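PDB 3PZF: serine protease inhibitor 2 from Anopheles gambiae, which inhibits the clip-domain serine proteases CLIPB4, CLIPB9 and CLIPB10 and so restrains melanization in the mosquito hemolymph. Local coordinates for residues N152-E157 against V180-F185. Sequence-based numbering, arbitrary orientation.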
loop_
_atom_site.group_PDB
_atom_site.type_symbol
_atom_site.label_atom_id
_atom_site.label_comp_id
_atom_site.label_asym_id
_atom_site.label_seq_id
_atom_site.Cartn_x
_atom_site.Cartn_y
_atom_site.Cartn_z
ATOM N N ASN A 152 -10.211 -8.051 -14.842
ATOM C CA ASN A 152 -9.489 -9.089 -14.121
ATOM C C ASN A 152 -8.261 -9.578 -14.881
ATOM O O ASN A 152 -7.213 -9.809 -14.278
ATOM C CB ASN A 152 -10.432 -10.230 -13.733
ATOM C CG ASN A 152 -11.446 -9.792 -12.696
ATOM O OD1 ASN A 152 -11.179 -8.879 -11.911
ATOM N ND2 ASN A 152 -12.600 -10.420 -12.686
ATOM N N ASN A 153 -8.357 -9.670 -16.201
ATOM C CA ASN A 153 -7.201 -10.069 -16.991
ATOM C C ASN A 153 -6.124 -8.981 -16.938
ATOM O O ASN A 153 -4.940 -9.271 -16.985
ATOM C CB ASN A 153 -7.604 -10.386 -18.436
ATOM C CG ASN A 153 -8.476 -11.637 -18.540
ATOM O OD1 ASN A 153 -8.613 -12.400 -17.576
ATOM N ND2 ASN A 153 -9.061 -11.856 -19.714
ATOM N N TRP A 154 -6.547 -7.725 -16.819
ATOM C CA TRP A 154 -5.615 -6.619 -16.712
ATOM C C TRP A 154 -4.872 -6.715 -15.379
ATOM O O TRP A 154 -3.659 -6.492 -15.305
ATOM C CB TRP A 154 -6.369 -5.290 -16.840
ATOM C CG TRP A 154 -5.514 -4.080 -16.661
ATOM C CD1 TRP A 154 -4.821 -3.402 -17.630
ATOM C CD2 TRP A 154 -5.262 -3.399 -15.433
ATOM N NE1 TRP A 154 -4.137 -2.345 -17.068
ATOM C CE2 TRP A 154 -4.400 -2.314 -15.721
ATOM C CE3 TRP A 154 -5.683 -3.597 -14.115
ATOM C CZ2 TRP A 154 -3.961 -1.437 -14.746
ATOM C CZ3 TRP A 154 -5.247 -2.717 -13.146
ATOM C CH2 TRP A 154 -4.389 -1.658 -13.461
ATOM N N VAL A 155 -5.598 -7.069 -14.325
ATOM C CA VAL A 155 -4.976 -7.226 -13.002
ATOM C C VAL A 155 -3.899 -8.315 -13.059
ATOM O O VAL A 155 -2.773 -8.119 -12.578
ATOM C CB VAL A 155 -6.036 -7.545 -11.917
ATOM C CG1 VAL A 155 -5.386 -8.144 -10.649
ATOM C CG2 VAL A 155 -6.839 -6.286 -11.584
ATOM N N SER A 156 -4.232 -9.453 -13.661
ATOM C CA SER A 156 -3.290 -10.572 -13.753
ATOM C C SER A 156 -2.040 -10.186 -14.544
ATOM O O SER A 156 -0.916 -10.415 -14.118
ATOM C CB SER A 156 -3.954 -11.773 -14.427
ATOM O OG SER A 156 -3.065 -12.877 -14.441
ATOM N N GLU A 157 -2.263 -9.605 -15.710
ATOM C CA GLU A 157 -1.201 -9.199 -16.607
ATOM C C GLU A 157 -0.223 -8.222 -15.951
ATOM O O GLU A 157 0.970 -8.260 -16.239
ATOM C CB GLU A 157 -1.834 -8.589 -17.867
ATOM C CG GLU A 157 -0.948 -7.652 -18.661
ATOM C CD GLU A 157 -1.672 -7.054 -19.856
ATOM O OE1 GLU A 157 -2.817 -7.477 -20.133
ATOM O OE2 GLU A 157 -1.099 -6.159 -20.515
ATOM N N VAL A 180 -9.073 1.507 -10.991
ATOM C CA VAL A 180 -8.539 0.275 -10.396
ATOM C C VAL A 180 -7.051 0.443 -10.201
ATOM O O VAL A 180 -6.371 0.914 -11.094
ATOM C CB VAL A 180 -8.792 -0.934 -11.328
ATOM C CG1 VAL A 180 -8.195 -2.216 -10.723
ATOM C CG2 VAL A 180 -10.274 -1.122 -11.545
ATOM N N ASN A 181 -6.552 0.081 -9.020
ATOM C CA ASN A 181 -5.133 0.096 -8.763
ATOM C C ASN A 181 -4.681 -1.220 -8.141
ATOM O O ASN A 181 -5.330 -1.747 -7.245
ATOM C CB ASN A 181 -4.767 1.239 -7.817
ATOM C CG ASN A 181 -3.317 1.185 -7.381
ATOM O OD1 ASN A 181 -2.413 1.629 -8.099
ATOM N ND2 ASN A 181 -3.085 0.630 -6.222
ATOM N N VAL A 182 -3.561 -1.739 -8.623
ATOM C CA VAL A 182 -2.959 -2.923 -8.029
ATOM C C VAL A 182 -1.461 -2.691 -7.888
ATOM O O VAL A 182 -0.877 -1.811 -8.515
ATOM C CB VAL A 182 -3.218 -4.224 -8.846
ATOM C CG1 VAL A 182 -4.715 -4.563 -8.870
ATOM C CG2 VAL A 182 -2.706 -4.080 -10.268
ATOM N N ILE A 183 -0.837 -3.492 -7.036
ATOM C CA ILE A 183 0.588 -3.360 -6.796
ATOM C C ILE A 183 1.157 -4.750 -6.606
ATOM O O ILE A 183 0.454 -5.650 -6.140
ATOM C CB ILE A 183 0.891 -2.517 -5.558
ATOM C CG1 ILE A 183 2.405 -2.277 -5.457
ATOM C CG2 ILE A 183 0.338 -3.221 -4.305
ATOM C CD1 ILE A 183 2.803 -1.276 -4.357
ATOM N N TYR A 184 2.399 -4.934 -7.031
ATOM C CA TYR A 184 3.036 -6.249 -6.960
ATOM C C TYR A 184 4.486 -6.027 -6.587
ATOM O O TYR A 184 5.102 -5.041 -7.024
ATOM C CB TYR A 184 2.922 -6.975 -8.306
ATOM C CG TYR A 184 3.928 -8.093 -8.490
ATOM C CD1 TYR A 184 3.661 -9.374 -8.032
ATOM C CD2 TYR A 184 5.151 -7.859 -9.110
ATOM C CE1 TYR A 184 4.580 -10.408 -8.209
ATOM C CE2 TYR A 184 6.073 -8.879 -9.293
ATOM C CZ TYR A 184 5.786 -10.147 -8.840
ATOM O OH TYR A 184 6.708 -11.154 -9.015
ATOM N N PHE A 185 5.033 -6.908 -5.748
ATOM C CA PHE A 185 6.398 -6.724 -5.287
ATOM C C PHE A 185 7.077 -8.060 -5.042
ATOM O O PHE A 185 6.579 -8.885 -4.293
ATOM C CB PHE A 185 6.432 -5.912 -4.001
ATOM C CG PHE A 185 7.771 -5.933 -3.322
ATOM C CD1 PHE A 185 8.904 -5.477 -3.979
ATOM C CD2 PHE A 185 7.897 -6.420 -2.035
ATOM C CE1 PHE A 185 10.144 -5.500 -3.348
ATOM C CE2 PHE A 185 9.141 -6.446 -1.399
ATOM C CZ PHE A 185 10.263 -5.991 -2.068
#
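Trp154 sets the six-membered end of its indole over the methyls of Val180 and Val182, two valines whose side chains rise from the same face of strand 177-188. The indole extends from helix 144-158 toward the strand because chi1 of 176° turns CG opposite the backbone N. Its side chain slides past those of both valines, which run the other way, and Trp154 CZ3 lies 3.8 Å from Val180 CG1 and 4.1 Å from Val182 CG2. Both methyls meet the ring obliquely. Trp154 CH2 comes 4.0 Å from Val180 O, a loose approach to the strand's backbone. Val155, next along the helix, adds a second point of support, meeting Val182 at a slant: Val155 CG2 sits 3.9 Å from Val182 CG1, while Val155 CG1 is 4.1 Å from that same methyl. Val182 therefore divides its branches, CG1 going to Val155 and CG2 to Trp154. In serpin terms this is helix F lying across the front of beta-sheet A, here over strand 3A, with the short helix and strand segments running nearly parallel (25°) and their axes 9.3 Å apart. No hydrogen bond links the two segments, and all four touching residues are buried. On the adjoining strand 105-115, Phe113 meets the Trp154 ring edge-to-face and Ala109 and Asn111 also touch it, while Asn181, whose side chain leaves the strand on the reverse face, packs against Ser47 and Leu51 of helix 45-58.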